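Local coordinates for tungsten-containing formylmethanofuran dehydrogenase 2 subunit C (Methanothermobacter wolfeii, PDB 5T5I), which is the beta-helical C subunit of a tungsten enzyme complex that probably fixes carbon dioxide onto methanofuran, as formylmethanofuran, in methanogenesis, at residues 9-13 and 14-18; 19-23 and 24-28; 171-174 and 175-179. All blocks are in the same frame, centred on the assembly; numbering follows the deposited sequence.

Contact 1 (9-13 and 14-18)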
ATOM      1  N   LYS C   9      -3.528  45.188  41.115  1.00 39.50           N
ATOM      2  CA  LYS C   9      -4.640  44.777  41.956  1.00 39.06           C
ATOM      3  C   LYS C   9      -5.249  43.591  41.162  1.00 43.21           C
ATOM      4  O   LYS C   9      -4.652  43.172  40.167  1.00 42.26           O
ATOM      5  CB  LYS C   9      -5.634  45.938  42.132  1.00 40.52           C
ATOM      6  CG  LYS C   9      -5.014  47.114  42.881  1.00 45.11           C
ATOM      7  CD  LYS C   9      -5.923  48.317  42.918  1.00 50.01           C
ATOM      8  CE  LYS C   9      -5.296  49.461  43.678  1.00 57.29           C
ATOM      9  NZ  LYS C   9      -6.118  50.695  43.586  1.00 65.28           N
ATOM     10  N   GLU C  10      -6.400  43.047  41.564  1.00 40.36           N
ATOM     11  CA  GLU C  10      -6.974  41.923  40.818  1.00 39.61           C
ATOM     12  C   GLU C  10      -7.258  42.317  39.356  1.00 40.88           C
ATOM     13  O   GLU C  10      -7.911  43.332  39.101  1.00 39.15           O
ATOM     14  CB  GLU C  10      -8.260  41.405  41.482  1.00 41.63           C
ATOM     15  CG  GLU C  10      -8.817  40.159  40.810  1.00 53.00           C
ATOM     16  CD  GLU C  10      -9.850  39.400  41.619  1.00 77.81           C
ATOM     17  OE1 GLU C  10      -9.796  38.149  41.624  1.00 81.39           O
ATOM     18  OE2 GLU C  10     -10.731  40.052  42.225  1.00 68.03           O
ATOM     19  N   GLN C  11      -6.752  41.518  38.400  1.00 35.21           N
ATOM     20  CA  GLN C  11      -6.985  41.797  36.986  1.00 33.10           C
ATOM     21  C   GLN C  11      -8.464  41.539  36.669  1.00 36.35           C
ATOM     22  O   GLN C  11      -9.031  40.568  37.170  1.00 35.20           O
ATOM     23  CB  GLN C  11      -6.107  40.916  36.087  1.00 33.65           C
ATOM     24  CG  GLN C  11      -4.642  41.328  36.064  1.00 39.67           C
ATOM     25  CD  GLN C  11      -4.345  42.302  34.951  1.00 41.16           C
ATOM     26  OE1 GLN C  11      -4.166  41.903  33.792  1.00 28.34           O
ATOM     27  NE2 GLN C  11      -4.217  43.585  35.275  1.00 30.97           N
ATOM     28  N   PRO C  12      -9.107  42.406  35.866  1.00 32.71           N
ATOM     29  CA  PRO C  12     -10.521  42.177  35.515  1.00 32.29           C
ATOM     30  C   PRO C  12     -10.701  41.100  34.445  1.00 35.33           C
ATOM     31  O   PRO C  12      -9.758  40.818  33.698  1.00 34.71           O
ATOM     32  CB  PRO C  12     -10.969  43.547  34.988  1.00 33.46           C
ATOM     33  CG  PRO C  12      -9.731  44.148  34.418  1.00 37.96           C
ATOM     34  CD  PRO C  12      -8.569  43.618  35.211  1.00 34.14           C
ATOM     35  N   GLU C  13     -11.917  40.517  34.348  1.00 32.34           N
ATOM     36  CA  GLU C  13     -12.255  39.534  33.297  1.00 31.81           C
ATOM     37  C   GLU C  13     -12.372  40.196  31.917  1.00 32.96           C
ATOM     38  O   GLU C  13     -12.058  39.560  30.907  1.00 31.61           O
ATOM     39  CB  GLU C  13     -13.558  38.780  33.612  1.00 33.69           C
ATOM     40  CG  GLU C  13     -13.418  37.756  34.729  1.00 50.81           C
ATOM     41  CD  GLU C  13     -14.462  36.654  34.728  1.00 78.45           C
ATOM     42  OE1 GLU C  13     -15.540  36.837  34.116  1.00 82.77           O
ATOM     43  OE2 GLU C  13     -14.196  35.599  35.346  1.00 70.70           O
ATOM     44  N   VAL C  14     -12.862  41.455  31.867  1.00 28.86           N
ATOM     45  CA  VAL C  14     -12.903  42.247  30.641  1.00 27.73           C
ATOM     46  C   VAL C  14     -11.488  42.827  30.569  1.00 31.57           C
ATOM     47  O   VAL C  14     -11.114  43.530  31.504  1.00 31.58           O
ATOM     48  CB  VAL C  14     -13.969  43.363  30.689  1.00 31.66           C
ATOM     49  CG1 VAL C  14     -13.836  44.300  29.490  1.00 31.12           C
ATOM     50  CG2 VAL C  14     -15.364  42.766  30.750  1.00 31.63           C
ATOM     51  N   PRO C  15     -10.657  42.524  29.550  1.00 27.80           N
ATOM     52  CA  PRO C  15      -9.264  43.012  29.594  1.00 27.10           C
ATOM     53  C   PRO C  15      -9.058  44.526  29.612  1.00 28.57           C
ATOM     54  O   PRO C  15      -9.933  45.295  29.203  1.00 28.19           O
ATOM     55  CB  PRO C  15      -8.617  42.400  28.344  1.00 27.92           C
ATOM     56  CG  PRO C  15      -9.548  41.365  27.863  1.00 32.80           C
ATOM     57  CD  PRO C  15     -10.907  41.680  28.364  1.00 28.76           C
ATOM     58  N   LEU C  16      -7.882  44.930  30.093  1.00 24.24           N
ATOM     59  CA  LEU C  16      -7.429  46.313  30.082  1.00 24.85           C
ATOM     60  C   LEU C  16      -6.584  46.510  28.827  1.00 29.21           C
ATOM     61  O   LEU C  16      -5.920  45.570  28.377  1.00 26.81           O
ATOM     62  CB  LEU C  16      -6.526  46.609  31.302  1.00 25.48           C
ATOM     63  CG  LEU C  16      -7.125  46.404  32.697  1.00 29.73           C
ATOM     64  CD1 LEU C  16      -6.073  46.637  33.762  1.00 30.57           C
ATOM     65  CD2 LEU C  16      -8.306  47.324  32.925  1.00 29.59           C
ATOM     66  N   GLU C  17      -6.590  47.724  28.272  1.00 27.42           N
ATOM     67  CA  GLU C  17      -5.693  48.114  27.167  1.00 27.45           C
ATOM     68  C   GLU C  17      -4.901  49.275  27.741  1.00 30.89           C
ATOM     69  O   GLU C  17      -5.493  50.285  28.101  1.00 30.48           O
ATOM     70  CB  GLU C  17      -6.419  48.542  25.884  1.00 28.21           C
ATOM     71  CG  GLU C  17      -7.311  47.461  25.301  1.00 37.84           C
ATOM     72  CD  GLU C  17      -7.569  47.568  23.809  1.00 59.95           C
ATOM     73  OE1 GLU C  17      -8.436  46.815  23.307  1.00 58.30           O
ATOM     74  OE2 GLU C  17      -6.889  48.379  23.136  1.00 42.25           O
ATOM     75  N   ALA C  18      -3.584  49.116  27.877  1.00 27.30           N
ATOM     76  CA  ALA C  18      -2.752  50.124  28.524  1.00 27.87           C
ATOM     77  C   ALA C  18      -1.517  50.535  27.710  1.00 30.19           C
ATOM     78  O   ALA C  18      -0.388  50.442  28.203  1.00 31.29           O
ATOM     79  CB  ALA C  18      -2.353  49.617  29.902  1.00 29.55           C
TER

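Contact 2 (19-23 and 24-28)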
ATOM      1  N   PRO C  19      -1.721  51.096  26.497  1.00 25.96           N
ATOM      2  CA  PRO C  19      -0.572  51.593  25.713  1.00 25.88           C
ATOM      3  C   PRO C  19       0.205  52.728  26.392  1.00 31.15           C
ATOM      4  O   PRO C  19       1.377  52.931  26.069  1.00 30.94           O
ATOM      5  CB  PRO C  19      -1.222  52.043  24.398  1.00 26.87           C
ATOM      6  CG  PRO C  19      -2.632  52.389  24.783  1.00 30.00           C
ATOM      7  CD  PRO C  19      -2.992  51.334  25.775  1.00 26.17           C
ATOM      8  N   ASN C  20      -0.418  53.436  27.357  1.00 28.64           N
ATOM      9  CA  ASN C  20       0.262  54.503  28.105  1.00 29.78           C
ATOM     10  C   ASN C  20       1.256  53.968  29.149  1.00 33.62           C
ATOM     11  O   ASN C  20       1.986  54.768  29.730  1.00 33.98           O
ATOM     12  CB  ASN C  20      -0.744  55.473  28.741  1.00 30.86           C
ATOM     13  CG  ASN C  20      -1.415  56.381  27.744  1.00 40.06           C
ATOM     14  OD1 ASN C  20      -0.842  56.733  26.718  1.00 33.77           O
ATOM     15  ND2 ASN C  20      -2.593  56.888  28.078  1.00 34.26           N
ATOM     16  N   ILE C  21       1.314  52.634  29.389  1.00 30.14           N
ATOM     17  CA  ILE C  21       2.340  52.072  30.274  1.00 28.96           C
ATOM     18  C   ILE C  21       3.619  51.965  29.445  1.00 31.97           C
ATOM     19  O   ILE C  21       3.849  50.971  28.759  1.00 30.69           O
ATOM     20  CB  ILE C  21       1.957  50.731  30.943  1.00 30.82           C
ATOM     21  CG1 ILE C  21       0.735  50.942  31.857  1.00 31.59           C
ATOM     22  CG2 ILE C  21       3.159  50.187  31.786  1.00 31.04           C
ATOM     23  CD1 ILE C  21       0.118  49.652  32.439  1.00 36.42           C
ATOM     24  N   LYS C  22       4.406  53.026  29.470  1.00 29.48           N
ATOM     25  CA  LYS C  22       5.691  53.080  28.789  1.00 29.26           C
ATOM     26  C   LYS C  22       6.552  54.217  29.343  1.00 34.57           C
ATOM     27  O   LYS C  22       5.999  55.234  29.770  1.00 34.50           O
ATOM     28  CB  LYS C  22       5.545  53.208  27.264  1.00 29.91           C
ATOM     29  CG  LYS C  22       4.667  54.343  26.758  1.00 36.53           C
ATOM     30  CD  LYS C  22       4.857  54.498  25.247  1.00 38.18           C
ATOM     31  CE  LYS C  22       3.806  55.307  24.513  1.00 37.12           C
ATOM     32  NZ  LYS C  22       2.668  54.475  24.038  1.00 52.90           N
ATOM     33  N   PRO C  23       7.893  54.089  29.318  1.00 33.10           N
ATOM     34  CA  PRO C  23       8.751  55.173  29.849  1.00 34.09           C
ATOM     35  C   PRO C  23       8.505  56.565  29.236  1.00 38.75           C
ATOM     36  O   PRO C  23       8.621  57.567  29.947  1.00 39.35           O
ATOM     37  CB  PRO C  23      10.166  54.657  29.566  1.00 35.90           C
ATOM     38  CG  PRO C  23      10.022  53.168  29.555  1.00 39.61           C
ATOM     39  CD  PRO C  23       8.710  52.939  28.875  1.00 35.07           C
ATOM     40  N   ASP C  24       8.107  56.627  27.941  1.00 33.50           N
ATOM     41  CA  ASP C  24       7.820  57.892  27.241  1.00 33.59           C
ATOM     42  C   ASP C  24       6.684  58.708  27.900  1.00 37.92           C
ATOM     43  O   ASP C  24       6.758  59.936  27.937  1.00 38.13           O
ATOM     44  CB  ASP C  24       7.483  57.632  25.767  1.00 34.49           C
ATOM     45  CG  ASP C  24       8.601  56.943  25.016  1.00 43.08           C
ATOM     46  OD1 ASP C  24       8.763  55.704  25.191  1.00 40.48           O
ATOM     47  OD2 ASP C  24       9.347  57.640  24.298  1.00 48.45           O
ATOM     48  N   VAL C  25       5.653  58.027  28.428  1.00 33.74           N
ATOM     49  CA  VAL C  25       4.532  58.694  29.096  1.00 33.91           C
ATOM     50  C   VAL C  25       4.882  58.978  30.555  1.00 38.15           C
ATOM     51  O   VAL C  25       4.491  60.017  31.069  1.00 38.84           O
ATOM     52  CB  VAL C  25       3.232  57.865  28.970  1.00 37.02           C
ATOM     53  CG1 VAL C  25       2.077  58.505  29.747  1.00 37.32           C
ATOM     54  CG2 VAL C  25       2.847  57.699  27.502  1.00 35.67           C
ATOM     55  N   PHE C  26       5.585  58.044  31.231  1.00 34.66           N
ATOM     56  CA  PHE C  26       5.940  58.199  32.648  1.00 34.65           C
ATOM     57  C   PHE C  26       6.960  59.318  32.843  1.00 40.19           C
ATOM     58  O   PHE C  26       6.963  59.946  33.900  1.00 40.95           O
ATOM     59  CB  PHE C  26       6.443  56.867  33.240  1.00 35.68           C
ATOM     60  CG  PHE C  26       5.386  55.833  33.589  1.00 35.85           C
ATOM     61  CD1 PHE C  26       4.219  55.715  32.835  1.00 37.36           C
ATOM     62  CD2 PHE C  26       5.612  54.902  34.593  1.00 37.46           C
ATOM     63  CE1 PHE C  26       3.253  54.760  33.161  1.00 37.26           C
ATOM     64  CE2 PHE C  26       4.652  53.937  34.904  1.00 39.37           C
ATOM     65  CZ  PHE C  26       3.484  53.868  34.179  1.00 36.83           C
ATOM     66  N   ALA C  27       7.792  59.611  31.812  1.00 37.99           N
ATOM     67  CA  ALA C  27       8.806  60.676  31.887  1.00 38.84           C
ATOM     68  C   ALA C  27       8.195  62.047  32.194  1.00 44.22           C
ATOM     69  O   ALA C  27       7.218  62.441  31.557  1.00 43.39           O
ATOM     70  CB  ALA C  27       9.603  60.736  30.593  1.00 39.13           C
ATOM     71  N   GLY C  28       8.752  62.721  33.201  1.00 42.63           N
ATOM     72  CA  GLY C  28       8.327  64.049  33.631  1.00 43.27           C
ATOM     73  C   GLY C  28       7.082  64.105  34.501  1.00 47.86           C
ATOM     74  O   GLY C  28       6.623  65.202  34.823  1.00 48.33           O
TER

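Contact 3 (171-174 and 175-179)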
ATOM      1  N   ILE C 171      14.399  37.446  14.978  1.00 22.99           N
ATOM      2  CA  ILE C 171      13.528  36.704  15.895  1.00 22.25           C
ATOM      3  C   ILE C 171      14.228  35.391  16.255  1.00 26.67           C
ATOM      4  O   ILE C 171      14.598  34.625  15.360  1.00 26.15           O
ATOM      5  CB  ILE C 171      12.124  36.442  15.309  1.00 24.35           C
ATOM      6  CG1 ILE C 171      11.382  37.765  15.019  1.00 23.89           C
ATOM      7  CG2 ILE C 171      11.290  35.544  16.269  1.00 23.86           C
ATOM      8  CD1 ILE C 171      10.108  37.615  14.159  1.00 25.22           C
ATOM      9  N   ILE C 172      14.365  35.114  17.554  1.00 23.31           N
ATOM     10  CA  ILE C 172      14.956  33.868  18.040  1.00 23.40           C
ATOM     11  C   ILE C 172      13.915  33.141  18.905  1.00 27.37           C
ATOM     12  O   ILE C 172      13.443  33.713  19.888  1.00 26.95           O
ATOM     13  CB  ILE C 172      16.275  34.116  18.822  1.00 26.67           C
ATOM     14  CG1 ILE C 172      17.341  34.775  17.912  1.00 28.63           C
ATOM     15  CG2 ILE C 172      16.808  32.799  19.419  1.00 27.01           C
ATOM     16  CD1 ILE C 172      18.546  35.326  18.641  1.00 39.02           C
ATOM     17  N   ILE C 173      13.547  31.907  18.537  1.00 23.78           N
ATOM     18  CA  ILE C 173      12.651  31.059  19.340  1.00 23.38           C
ATOM     19  C   ILE C 173      13.538  29.940  19.871  1.00 26.93           C
ATOM     20  O   ILE C 173      14.057  29.147  19.078  1.00 26.41           O
ATOM     21  CB  ILE C 173      11.447  30.480  18.530  1.00 24.83           C
ATOM     22  CG1 ILE C 173      10.721  31.556  17.707  1.00 24.60           C
ATOM     23  CG2 ILE C 173      10.459  29.731  19.457  1.00 24.27           C
ATOM     24  CD1 ILE C 173      10.158  32.749  18.467  1.00 22.11           C
ATOM     25  N   LYS C 174      13.736  29.875  21.185  1.00 24.18           N
ATOM     26  CA  LYS C 174      14.590  28.836  21.773  1.00 24.36           C
ATOM     27  C   LYS C 174      13.876  27.466  21.857  1.00 29.67           C
ATOM     28  O   LYS C 174      14.539  26.437  21.866  1.00 28.36           O
ATOM     29  CB  LYS C 174      15.157  29.286  23.110  1.00 25.72           C
ATOM     30  CG  LYS C 174      16.017  30.550  22.978  1.00 37.22           C
ATOM     31  CD  LYS C 174      16.764  30.916  24.294  1.00 49.14           C
ATOM     32  CE  LYS C 174      18.207  31.398  24.213  1.00 69.37           C
ATOM     33  NZ  LYS C 174      18.697  31.799  22.857  1.00 78.36           N
ATOM     34  N   GLY C 175      12.543  27.473  21.880  1.00 28.13           N
ATOM     35  CA  GLY C 175      11.727  26.267  21.859  1.00 27.99           C
ATOM     36  C   GLY C 175      11.239  25.916  20.459  1.00 29.48           C
ATOM     37  O   GLY C 175      11.912  26.183  19.454  1.00 28.06           O
ATOM     38  N   ASP C 176      10.045  25.330  20.393  1.00 25.11           N
ATOM     39  CA  ASP C 176       9.407  24.909  19.144  1.00 24.14           C
ATOM     40  C   ASP C 176       8.406  25.941  18.625  1.00 27.71           C
ATOM     41  O   ASP C 176       7.910  26.775  19.383  1.00 27.62           O
ATOM     42  CB  ASP C 176       8.645  23.595  19.387  1.00 25.66           C
ATOM     43  CG  ASP C 176       9.489  22.499  20.001  1.00 35.76           C
ATOM     44  OD1 ASP C 176      10.668  22.372  19.609  1.00 36.74           O
ATOM     45  OD2 ASP C 176       8.982  21.791  20.900  1.00 38.59           O
ATOM     46  N   VAL C 177       8.079  25.844  17.332  1.00 24.11           N
ATOM     47  CA  VAL C 177       7.015  26.620  16.690  1.00 22.75           C
ATOM     48  C   VAL C 177       6.030  25.645  16.043  1.00 25.83           C
ATOM     49  O   VAL C 177       6.365  24.478  15.797  1.00 24.96           O
ATOM     50  CB  VAL C 177       7.471  27.710  15.686  1.00 25.82           C
ATOM     51  CG1 VAL C 177       8.398  28.726  16.344  1.00 26.30           C
ATOM     52  CG2 VAL C 177       8.116  27.102  14.457  1.00 26.05           C
ATOM     53  N   ASN C 178       4.836  26.135  15.717  1.00 23.78           N
ATOM     54  CA  ASN C 178       3.828  25.311  15.074  1.00 24.27           C
ATOM     55  C   ASN C 178       3.951  25.408  13.544  1.00 26.61           C
ATOM     56  O   ASN C 178       4.889  24.820  13.007  1.00 25.90           O
ATOM     57  CB  ASN C 178       2.433  25.620  15.627  1.00 25.75           C
ATOM     58  CG  ASN C 178       1.409  24.601  15.192  1.00 33.98           C
ATOM     59  OD1 ASN C 178       1.614  23.419  15.360  1.00 30.31           O
ATOM     60  ND2 ASN C 178       0.274  25.018  14.676  1.00 26.20           N
ATOM     61  N   ILE C 179       3.069  26.145  12.828  1.00 22.28           N
ATOM     62  CA  ILE C 179       3.170  26.185  11.368  1.00 20.64           C
ATOM     63  C   ILE C 179       3.407  27.586  10.819  1.00 22.51           C
ATOM     64  O   ILE C 179       3.133  28.582  11.471  1.00 22.22           O
ATOM     65  CB  ILE C 179       1.951  25.512  10.687  1.00 22.69           C
ATOM     66  CG1 ILE C 179       0.634  26.299  10.941  1.00 21.74           C
ATOM     67  CG2 ILE C 179       1.831  24.057  11.127  1.00 23.99           C
ATOM     68  CD1 ILE C 179      -0.541  25.857  10.051  1.00 24.23           C
TER

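Contact 1 (9-13 and 14-18)
L16 turns its CG anti to its own carbonyl carbon (chi1 -59°) and carries CD1 and CD2 back over the turn, where CD2 meets P12 CG and L16 CG lies beside P12 CD. L16 CD2 is 3.8 Å from P12 CG, while L16 CG stands 4.0 Å from P12 CD, and the two side chains cross at about a right angle. On the other branch, L16 CD1 approaches the amide of Q11, 3.9 Å from Q11 NE2. That amide comes within range because the glutamine chain bends at chi2 (-91°); its OE1 is taken up by N75 N and T76 OG1, which fix the group beside the leucine. P12 CG also rests on the backbone, 3.3 Å from V14 O, and on the next link of the turn P15 CD packs 3.5 Å from E13 O. No hydrogen bond joins 9-13 to 14-18. The loop leads from strand 3-8 of the parallel beta-helix into the short strand 16-17, which lies between strands 38-41 and 76-77 in a small sheet at the N-terminal end of the chain. H41 and F51 pack against both P12 and L16, while N75 ND2 binds P12 O, so residues of the same chain flank the apolar pair. The outer side belongs to the complex: E13 OE2 and E17 OE2 each form a salt bridge with a basic side chain of another protein's chain, E17 OE2 also pairing with R78, and V14 packs on that neighbour's backbone.

Contact 2 (19-23 and 24-28)
K22 O receives two backbone N-H groups as the chain coils into the short helix 23-26: F26 N at 3.2 Å, almost straight at the hydrogen (166°), and V25 N at 3.1 Å, more bent (137°). One residue on, A27 N closes on P23 O at 2.9 Å. K22 occupies the N-cap position, and its side chain runs along V25: with CG between backbone N and carbonyl carbon (chi1 53°), CG and CE both lie against V25 CG2, CG at 3.9 Å. The final bend at chi4 sends NZ back to P19 O (2.9 Å), and Q81 O is its second acceptor. An alanine here would remove both bonds of the ammonium group, and is likely to leave P19 O without this donor and V25 CG2 uncovered on that side. Beyond the lysine, V25 CB sits 3.4 Å from N20 O. The F26 ring meets the preceding loop obliquely, its CE1 4.0 Å from I21 CA, and reaches inward to I4, L6 and I67. D24 turns to T84 through OD2. I21 centres an inverse gamma turn, which leads into a single-turn helix with proline in its first turn, laid by F26 and P23 against strands 3-8 and 66-69, consistent with a cap on the N-terminal end of the beta-helix.

Contact 3 (171-174 and 175-179)
A corner of the parallel beta-helix is turned here, where strand 170-173 ends and the chain bends through K174 and G175 toward the weakly bonded strand at about 177-179. On the inner side of the bend I173 meets V177, their side chains crossing at about a right angle. V177 CG1 nestles between the two branches of the isoleucine, 3.9 Å from I173 CG2 and equally far from I173 CG1. CG2 of I173 is placed anti to the backbone N and also comes 3.8 Å from G175 O; that one methyl touches both G175 O and V177 CG1. V177 in turn directs CG1 back to the isoleucine by setting it anti to its own carbonyl carbon (chi1 -58°). No hydrogen bond crosses between 171-174 and 175-179; the corner is instead tied to its neighbours, D176 N to N157 OD1 and D176 OD1 to N195 N. I162 packs on I173 and V196 on V177, continuing the apolar contact into adjoining coils. An inward-facing aliphatic pair at a corner, with polar side chains bonding to adjoining coils, is as expected in the parallel beta-helix of this subunit, a fold probably shared with the C-terminal domain of glutamate synthase.

Along the chain the three contacts come in series. Contacts 1 and 2 adjoin in sequence, strand 16-17 passing into helix 23-26, yet their centres are 19 Å apart and nothing but the chain itself joins them. Both belong to the N-terminal end of the beta-helix. Contact 3 lies deeper among its coils, at the end of strand 170-173, with its centre 28 Å from that of contact 1 and 31 Å from that of contact 2, on the opposite side of the chain's centre from the latter. Contact 1 faces another protein of the complex, contact 2 touches no other chain, and contact 3 forms a corner of the solenoid body and meets another protein's chain through I179.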